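Response regulator CheY-like protein (Mesorhizobium loti, PDB 3SNK) forms the receiver-like N-terminal domain of a longer pilus assembly protein that probably binds and hydrolyses ATP. Local coordinates at residues P89-S94 and N109-L114; A18-D23 and G61-D66; D49-P54 and V79-L84. All coordinates share one frame; numbering follows the deposited sequence. Where two conformers were deposited one is given.

Interaction 1: residues P89-S94 and N109-L114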
loop_
_atom_site.group_PDB
_atom_site.type_symbol
_atom_site.label_atom_id
_atom_site.label_comp_id
_atom_site.label_asym_id
_atom_site.label_seq_id
_atom_site.Cartn_x
_atom_site.Cartn_y
_atom_site.Cartn_z
ATOM N N PRO A 89 3.568 1.280 -8.573
ATOM C CA PRO A 89 4.379 1.158 -7.351
ATOM C C PRO A 89 3.533 0.732 -6.160
ATOM O O PRO A 89 2.372 1.159 -5.992
ATOM C CB PRO A 89 4.936 2.577 -7.132
ATOM C CG PRO A 89 4.810 3.249 -8.462
ATOM C CD PRO A 89 3.611 2.656 -9.115
ATOM N N LEU A 90 4.122 -0.127 -5.329
ATOM C CA LEU A 90 3.481 -0.645 -4.152
ATOM C C LEU A 90 4.317 -0.285 -2.945
ATOM O O LEU A 90 5.527 -0.543 -2.913
ATOM C CB LEU A 90 3.296 -2.179 -4.292
ATOM C CG LEU A 90 2.893 -2.975 -3.019
ATOM C CD1 LEU A 90 1.525 -2.586 -2.551
ATOM C CD2 LEU A 90 2.877 -4.501 -3.309
ATOM N N ILE A 91 3.696 0.378 -1.983
ATOM C CA ILE A 91 4.402 0.746 -0.750
ATOM C C ILE A 91 3.873 -0.182 0.304
ATOM O O ILE A 91 2.661 -0.204 0.541
ATOM C CB ILE A 91 4.304 2.248 -0.386
ATOM C CG1 ILE A 91 5.015 3.093 -1.458
ATOM C CG2 ILE A 91 4.920 2.514 1.007
ATOM C CD1 ILE A 91 4.598 4.579 -1.491
ATOM N N ALA A 92 4.762 -1.001 0.881
ATOM C CA ALA A 92 4.329 -1.945 1.909
ATOM C C ALA A 92 4.648 -1.404 3.286
ATOM O O ALA A 92 5.741 -0.897 3.527
ATOM C CB ALA A 92 4.987 -3.297 1.705
ATOM N N VAL A 93 3.656 -1.483 4.182
ATOM C CA VAL A 93 3.782 -1.080 5.571
ATOM C C VAL A 93 3.468 -2.317 6.389
ATOM O O VAL A 93 2.433 -2.967 6.193
ATOM C CB VAL A 93 2.901 0.144 5.971
ATOM C CG1 VAL A 93 3.228 0.617 7.390
ATOM C CG2 VAL A 93 3.059 1.287 4.975
ATOM N N SER A 94 4.371 -2.663 7.293
ATOM C CA SER A 94 4.142 -3.808 8.150
ATOM C C SER A 94 4.862 -3.641 9.456
ATOM O O SER A 94 5.746 -2.789 9.587
ATOM C CB SER A 94 4.619 -5.089 7.459
ATOM O OG SER A 94 6.034 -5.205 7.508
ATOM N N ASN A 109 7.047 -7.544 -4.875
ATOM C CA ASN A 109 7.720 -6.485 -5.608
ATOM C C ASN A 109 7.232 -5.065 -5.195
ATOM O O ASN A 109 6.737 -4.272 -6.021
ATOM C CB ASN A 109 7.517 -6.733 -7.142
ATOM C CG ASN A 109 8.386 -5.883 -8.021
ATOM O OD1 ASN A 109 9.295 -5.196 -7.566
ATOM N ND2 ASN A 109 8.154 -5.933 -9.312
ATOM N N ALA A 110 7.384 -4.769 -3.901
ATOM C CA ALA A 110 7.087 -3.467 -3.336
ATOM C C ALA A 110 8.303 -2.577 -3.516
ATOM O O ALA A 110 9.429 -3.070 -3.461
ATOM C CB ALA A 110 6.719 -3.605 -1.864
ATOM N N SER A 111 8.102 -1.278 -3.784
ATOM C CA SER A 111 9.235 -0.362 -3.967
ATOM C C SER A 111 9.790 0.036 -2.619
ATOM O O SER A 111 11.004 0.208 -2.476
ATOM C CB SER A 111 8.814 0.879 -4.743
ATOM O OG SER A 111 7.936 1.697 -3.984
ATOM N N ASP A 112 8.900 0.152 -1.608
ATOM C CA ASP A 112 9.330 0.535 -0.279
ATOM C C ASP A 112 8.728 -0.382 0.799
ATOM O O ASP A 112 7.578 -0.785 0.699
ATOM C CB ASP A 112 8.970 2.016 -0.002
ATOM C CG ASP A 112 9.490 3.014 -1.045
ATOM O OD1 ASP A 112 10.655 3.437 -0.932
ATOM O OD2 ASP A 112 8.718 3.376 -1.965
ATOM N N TRP A 113 9.525 -0.698 1.822
ATOM C CA TRP A 113 9.122 -1.477 2.989
ATOM C C TRP A 113 9.163 -0.588 4.247
ATOM O O TRP A 113 10.215 -0.443 4.859
ATOM C CB TRP A 113 10.037 -2.676 3.190
ATOM C CG TRP A 113 9.992 -3.784 2.177
ATOM C CD1 TRP A 113 9.267 -3.844 1.020
ATOM C CD2 TRP A 113 10.783 -4.970 2.223
ATOM N NE1 TRP A 113 9.562 -5.005 0.341
ATOM C CE2 TRP A 113 10.482 -5.723 1.067
ATOM C CE3 TRP A 113 11.706 -5.487 3.153
ATOM C CZ2 TRP A 113 11.050 -6.978 0.826
ATOM C CZ3 TRP A 113 12.277 -6.723 2.905
ATOM C CH2 TRP A 113 11.964 -7.446 1.745
ATOM N N LEU A 114 8.035 -0.008 4.635
ATOM C CA LEU A 114 8.001 0.883 5.793
ATOM C C LEU A 114 7.560 0.120 7.027
ATOM O O LEU A 114 6.720 -0.777 6.936
ATOM C CB LEU A 114 7.096 2.094 5.516
ATOM C CG LEU A 114 7.401 2.876 4.200
ATOM C CD1 LEU A 114 6.355 3.954 3.946
ATOM C CD2 LEU A 114 8.803 3.498 4.212
HETATM O O HOH W 1 6.398 -1.499 -6.363
HETATM O O HOH W 2 7.173 -3.338 5.484
#
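Leu90, Ala92 and Ser94 join the 109-114 segment in a parallel ladder whose strand axes run 4.7 Å apart at 22°. Ala92 lies at its middle: its N donates to Asp112 O (2.8 Å) and its O accepts from Leu114 N (2.7 Å), while Ser111 N to Leu90 O and Ser94 N to Leu114 O complete the run. Water 2 bridges Leu114 O and Ser94 OG at one end; water 1 joins Leu90 N to Asn109 O at the other. Beta-branched Ile91 suits an extended strand, and its CG2 branch meets Leu114 CD1 at 3.6 Å. The CG1 branch, beside the backbone N (chi1 -65°), runs alongside Asp112 and comes 3.7 Å from OD2. Ser111 OG donates to Asp112 OD2 (2.7 Å) from above the carboxylate plane, and is also bonded to His130 NE2. With Ala92 and Trp113 the side chains turn to the other face, where small methyls allow close packing: Ala92 CB lies 4.0 Å from Ala110 CB, which itself sits in plane at the indole edge. Helix 99-107 covers this face through Leu105, helix 120-129 packs on Ile91, Asp112 and Leu114, and strand 62-68 flanks 90-94, completing the surroundings of a right-handed beta-alpha-beta crossover.

Interaction 2: residues A18-D23 and G61-D66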
loop_
_atom_site.group_PDB
_atom_site.type_symbol
_atom_site.label_atom_id
_atom_site.label_comp_id
_atom_site.label_asym_id
_atom_site.label_seq_id
_atom_site.Cartn_x
_atom_site.Cartn_y
_atom_site.Cartn_z
ATOM N N ALA A 18 -4.364 4.324 -3.981
ATOM C CA ALA A 18 -5.242 3.332 -3.363
ATOM C C ALA A 18 -4.571 2.893 -2.070
ATOM O O ALA A 18 -3.417 2.492 -2.082
ATOM C CB ALA A 18 -5.503 2.156 -4.306
ATOM N N LEU A 19 -5.238 3.113 -0.940
ATOM C CA LEU A 19 -4.747 2.760 0.388
ATOM C C LEU A 19 -5.592 1.606 0.953
ATOM O O LEU A 19 -6.833 1.664 0.903
ATOM C CB LEU A 19 -4.813 4.022 1.278
ATOM C CG LEU A 19 -4.504 3.893 2.765
ATOM C CD1 LEU A 19 -3.090 3.507 3.001
ATOM C CD2 LEU A 19 -4.769 5.213 3.474
ATOM N N PHE A 20 -4.919 0.541 1.435
ATOM C CA PHE A 20 -5.561 -0.667 1.992
ATOM C C PHE A 20 -5.007 -0.894 3.368
ATOM O O PHE A 20 -3.795 -0.991 3.507
ATOM C CB PHE A 20 -5.325 -1.918 1.092
ATOM C CG PHE A 20 -5.860 -1.745 -0.304
ATOM C CD1 PHE A 20 -7.214 -1.915 -0.571
ATOM C CD2 PHE A 20 -5.028 -1.339 -1.339
ATOM C CE1 PHE A 20 -7.729 -1.657 -1.836
ATOM C CE2 PHE A 20 -5.534 -1.151 -2.626
ATOM C CZ PHE A 20 -6.884 -1.293 -2.860
ATOM N N SER A 21 -5.886 -0.924 4.392
ATOM C CA SER A 21 -5.500 -1.066 5.801
ATOM C C SER A 21 -6.668 -1.465 6.676
ATOM O O SER A 21 -7.781 -1.013 6.430
ATOM C CB SER A 21 -4.943 0.258 6.321
ATOM O OG SER A 21 -4.486 0.161 7.662
ATOM N N SER A 22 -6.417 -2.258 7.731
ATOM C CA SER A 22 -7.460 -2.603 8.716
ATOM C C SER A 22 -7.211 -1.804 10.028
ATOM O O SER A 22 -7.901 -2.009 11.025
ATOM C CB SER A 22 -7.500 -4.110 8.971
ATOM O OG SER A 22 -8.063 -4.827 7.880
ATOM N N ASP A 23 -6.236 -0.863 9.996
ATOM C CA ASP A 23 -5.867 -0.022 11.136
ATOM C C ASP A 23 -6.493 1.374 10.967
ATOM O O ASP A 23 -6.030 2.144 10.128
ATOM C CB ASP A 23 -4.326 0.044 11.279
ATOM C CG ASP A 23 -3.751 1.021 12.299
ATOM O OD1 ASP A 23 -4.508 1.877 12.805
ATOM O OD2 ASP A 23 -2.521 0.995 12.514
ATOM N N GLY A 61 -2.168 5.062 -9.462
ATOM C CA GLY A 61 -0.832 5.613 -9.567
ATOM C C GLY A 61 0.075 4.887 -8.600
ATOM O O GLY A 61 1.143 4.426 -8.991
ATOM N N ILE A 62 -0.364 4.767 -7.337
ATOM C CA ILE A 62 0.359 4.139 -6.228
ATOM C C ILE A 62 -0.601 3.374 -5.371
ATOM O O ILE A 62 -1.701 3.856 -5.105
ATOM C CB ILE A 62 1.096 5.213 -5.336
ATOM C CG1 ILE A 62 2.107 6.037 -6.120
ATOM C CG2 ILE A 62 1.762 4.593 -4.093
ATOM C CD1 ILE A 62 2.213 7.439 -5.599
ATOM N N VAL A 63 -0.149 2.236 -4.852
ATOM C CA VAL A 63 -0.877 1.436 -3.881
ATOM C C VAL A 63 -0.108 1.473 -2.560
ATOM O O VAL A 63 1.118 1.348 -2.551
ATOM C CB VAL A 63 -1.110 -0.015 -4.371
ATOM C CG1 VAL A 63 -1.661 -0.907 -3.264
ATOM C CG2 VAL A 63 -2.059 -0.024 -5.551
ATOM N N ILE A 64 -0.818 1.646 -1.450
ATOM C CA ILE A 64 -0.224 1.583 -0.115
ATOM C C ILE A 64 -0.899 0.437 0.582
ATOM O O ILE A 64 -2.131 0.429 0.757
ATOM C CB ILE A 64 -0.251 2.890 0.690
ATOM C CG1 ILE A 64 0.509 3.996 -0.072
ATOM C CG2 ILE A 64 0.359 2.672 2.095
ATOM C CD1 ILE A 64 0.298 5.387 0.438
ATOM N N LEU A 65 -0.112 -0.569 0.914
ATOM C CA LEU A 65 -0.693 -1.758 1.501
ATOM C C LEU A 65 -0.182 -1.937 2.931
ATOM O O LEU A 65 1.009 -2.120 3.163
ATOM C CB LEU A 65 -0.415 -2.990 0.614
ATOM C CG LEU A 65 -0.922 -4.352 1.100
ATOM C CD1 LEU A 65 -2.461 -4.402 1.158
ATOM C CD2 LEU A 65 -0.384 -5.456 0.218
ATOM N N ASP A 66 -1.106 -1.807 3.885
ATOM C CA ASP A 66 -0.802 -2.025 5.297
ATOM C C ASP A 66 -1.018 -3.497 5.601
ATOM O O ASP A 66 -2.157 -3.942 5.712
ATOM C CB ASP A 66 -1.678 -1.142 6.206
ATOM C CG ASP A 66 -1.482 -1.342 7.705
ATOM O OD1 ASP A 66 -0.443 -1.937 8.100
ATOM O OD2 ASP A 66 -2.335 -0.838 8.493
HETATM O O HOH W 3 -3.668 -3.295 9.106
#
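Ser21, in the loop just past strand 15-20, makes the polar side-chain link to Asp66 on strand 62-68: Ser21 OG donates to Asp66 OD2 (2.5 Å), which accepts with its anti lone pair. With OG anti to its own backbone N (chi1 -177°), the serine also accepts from Asp23 N in an ST turn, so one small hydroxyl ties this loop to Asp66. Asp23 OD2 lies 4.4 Å from Asp66 OD2, and Lys116 forms salt bridges with both oxygens, probably offsetting their repulsion; Asp23 also N-caps helix 24-36. This acidic pair with a lysine recalls the phosphoacceptor region of CheY-like receivers. Backbone bonds follow a parallel pattern, with Ala18 N to Ile62 O, Ile64 N to Ala18 O, Phe20 N to Ile64 O and Asp66 N to Phe20 O, the last 2.8 Å long. Apolar contacts fill both faces. Leu19 CD1 reaches Ile64 CG2 at 3.7 Å, whereas Val63 CG1 lies in plane at the edge of the Phe20 ring, 3.9 Å from CD2, and Leu65 CD1 touches Phe20 CB. Strand 40-45 borders 15-20, strand 90-94 borders 62-68, and Phe26 of helix 24-36 lies over Leu19, Ser21 and Asp66.

Interaction 3: residues D49-P54 and V79-L84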
loop_
_atom_site.group_PDB
_atom_site.type_symbol
_atom_site.label_atom_id
_atom_site.label_comp_id
_atom_site.label_asym_id
_atom_site.label_seq_id
_atom_site.Cartn_x
_atom_site.Cartn_y
_atom_site.Cartn_z
ATOM N N ASP A 49 -9.481 -5.794 0.432
ATOM C CA ASP A 49 -9.994 -5.211 -0.826
ATOM C C ASP A 49 -8.892 -5.134 -1.892
ATOM O O ASP A 49 -9.179 -4.979 -3.087
ATOM C CB ASP A 49 -10.634 -3.832 -0.617
ATOM C CG ASP A 49 -12.101 -3.892 -0.179
ATOM O OD1 ASP A 49 -12.429 -4.717 0.710
ATOM O OD2 ASP A 49 -12.910 -3.097 -0.707
ATOM N N PHE A 50 -7.633 -5.270 -1.451
ATOM C CA PHE A 50 -6.480 -5.289 -2.335
ATOM C C PHE A 50 -6.578 -6.495 -3.293
ATOM O O PHE A 50 -6.222 -6.377 -4.467
ATOM C CB PHE A 50 -5.196 -5.350 -1.500
ATOM C CG PHE A 50 -3.943 -5.593 -2.302
ATOM C CD1 PHE A 50 -3.265 -4.537 -2.899
ATOM C CD2 PHE A 50 -3.445 -6.883 -2.475
ATOM C CE1 PHE A 50 -2.096 -4.764 -3.646
ATOM C CE2 PHE A 50 -2.286 -7.109 -3.238
ATOM C CZ PHE A 50 -1.626 -6.049 -3.814
ATOM N N LEU A 51 -7.086 -7.646 -2.785
ATOM C CA LEU A 51 -7.220 -8.900 -3.529
ATOM C C LEU A 51 -8.142 -8.782 -4.739
ATOM O O LEU A 51 -8.053 -9.605 -5.650
ATOM C CB LEU A 51 -7.738 -10.015 -2.610
ATOM C CG LEU A 51 -6.851 -10.405 -1.419
ATOM C CD1 LEU A 51 -7.590 -11.353 -0.499
ATOM C CD2 LEU A 51 -5.536 -11.039 -1.883
ATOM N N LYS A 52 -9.021 -7.768 -4.749
ATOM C CA LYS A 52 -9.991 -7.546 -5.817
ATOM C C LYS A 52 -9.368 -6.881 -7.035
ATOM O O LYS A 52 -9.944 -6.929 -8.118
ATOM C CB LYS A 52 -11.166 -6.696 -5.301
ATOM C CG LYS A 52 -12.125 -7.439 -4.386
ATOM C CD LYS A 52 -12.982 -6.441 -3.616
ATOM C CE LYS A 52 -13.913 -7.094 -2.628
ATOM N NZ LYS A 52 -14.879 -6.113 -2.067
ATOM N N GLY A 53 -8.210 -6.258 -6.860
ATOM C CA GLY A 53 -7.548 -5.550 -7.944
ATOM C C GLY A 53 -8.155 -4.169 -8.149
ATOM O O GLY A 53 -9.090 -3.784 -7.435
ATOM N N PRO A 54 -7.654 -3.391 -9.126
ATOM C CA PRO A 54 -8.200 -2.034 -9.328
ATOM C C PRO A 54 -9.606 -2.017 -9.957
ATOM O O PRO A 54 -9.877 -2.820 -10.853
ATOM C CB PRO A 54 -7.189 -1.376 -10.275
ATOM C CG PRO A 54 -6.485 -2.483 -10.941
ATOM C CD PRO A 54 -6.565 -3.696 -10.073
ATOM N N VAL A 79 0.414 -13.053 -4.357
ATOM C CA VAL A 79 1.392 -12.563 -5.341
ATOM C C VAL A 79 0.724 -12.408 -6.712
ATOM O O VAL A 79 1.039 -11.441 -7.434
ATOM C CB VAL A 79 2.674 -13.431 -5.389
ATOM C CG1 VAL A 79 3.633 -12.953 -6.478
ATOM C CG2 VAL A 79 3.373 -13.414 -4.012
ATOM N N GLU A 80 -0.231 -13.305 -7.023
ATOM C CA GLU A 80 -1.008 -13.268 -8.266
ATOM C C GLU A 80 -1.958 -12.089 -8.227
ATOM O O GLU A 80 -2.135 -11.440 -9.253
ATOM C CB GLU A 80 -1.797 -14.566 -8.502
ATOM C CG GLU A 80 -0.954 -15.793 -8.798
ATOM C CD GLU A 80 -0.478 -16.574 -7.586
ATOM O OE1 GLU A 80 -0.519 -16.039 -6.454
ATOM O OE2 GLU A 80 -0.019 -17.721 -7.784
ATOM N N ALA A 81 -2.555 -11.796 -7.046
ATOM C CA ALA A 81 -3.447 -10.642 -6.883
ATOM C C ALA A 81 -2.661 -9.334 -7.059
ATOM O O ALA A 81 -3.214 -8.370 -7.586
ATOM C CB ALA A 81 -4.166 -10.671 -5.535
ATOM N N ARG A 82 -1.373 -9.298 -6.672
ATOM C CA ARG A 82 -0.551 -8.098 -6.867
ATOM C C ARG A 82 -0.489 -7.781 -8.370
ATOM O O ARG A 82 -0.545 -6.613 -8.750
ATOM C CB ARG A 82 0.859 -8.271 -6.272
ATOM C CG ARG A 82 1.693 -6.989 -6.192
ATOM C CD ARG A 82 2.501 -6.702 -7.464
ATOM N NE ARG A 82 3.472 -5.633 -7.250
ATOM C CZ ARG A 82 3.323 -4.374 -7.660
ATOM N NH1 ARG A 82 2.265 -4.025 -8.381
ATOM N NH2 ARG A 82 4.242 -3.462 -7.369
ATOM N N ALA A 83 -0.391 -8.831 -9.224
ATOM C CA ALA A 83 -0.338 -8.678 -10.698
ATOM C C ALA A 83 -1.612 -8.062 -11.267
ATOM O O ALA A 83 -1.576 -7.586 -12.393
ATOM C CB ALA A 83 -0.044 -10.013 -11.370
ATOM N N LEU A 84 -2.737 -8.054 -10.521
ATOM C CA LEU A 84 -3.980 -7.403 -10.966
ATOM C C LEU A 84 -3.774 -5.882 -11.059
ATOM O O LEU A 84 -4.418 -5.205 -11.875
ATOM C CB LEU A 84 -5.164 -7.704 -10.007
ATOM C CG LEU A 84 -5.677 -9.152 -9.952
ATOM C CD1 LEU A 84 -6.636 -9.336 -8.779
ATOM C CD2 LEU A 84 -6.365 -9.566 -11.263
#
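Phe50 and Leu51 of the 3-10 turn lean on Ala81, Arg82 and Leu84 of segment 79-84, without a hydrogen bond between the segments. From its CB, which packs on Leu65 CD1 of the sheet, the Phe50 side chain extends with CG anti to the backbone N (chi1 171°), carrying the ring between sheet and helix. One ring side turns CE1 to Val63 CG1 at 3.9 Å; the other brings CE2 to 4.1 Å from Arg82 CA. At the far end, CZ lies 3.8 Å from Arg82 CA and 4.1 Å from Arg82 CB. In one of its two conformers Arg82 crosses Phe50 obliquely, with the guanidinium plane turned 64° from the ring, and a bend at chi2 (-88°) takes the guanidinium onward to the carbonyls of Met108, Asn109 and Val88. Its aliphatic stem thus serves the apolar contact while its head holds polar backbone oxygens. Phe50 also stacks on Trp85, and an alanine here would probably open a gap between Val63 and Arg82 and leave the Trp85 ring without its stacking mate. Next door, Leu51 CD2 meets the small Ala81 CB at 3.9 Å. Leu84 points its CB at Gly53 CA, 3.8 Å away; glycine suits this place because a CB would point at Leu84 CB, and its phi is positive. Pro54 CD rests 3.2 Å from Leu84 O. With the 49-54 turn filling in beside it, this crossover helix laid against a parallel sheet is characteristic of the alpha/beta fold, here the CheY-like receiver with strand order 2-1-3-4-5.

In the fold
From the N terminus, strand 15-20 leads through helix 24-36 and strand 40-45 into the turn at 49-54 before the chain returns as strand 62-68. There interaction 2 closes its loop, setting the first strand beside the third. Interaction 3 has already opened within that loop and closes only at 79-84, so the two cross, and Phe20, Val63 and Leu65 pack against residues 49-50 where they meet. Interaction 1 follows in series, closing a shorter loop around helix 99-107. Strands 62-68 and 90-94 join interactions 1 and 2 in one sheet, while the arginine of segment 79-84 reaches the start of segment 109-114 and so links interaction 3 to interaction 1.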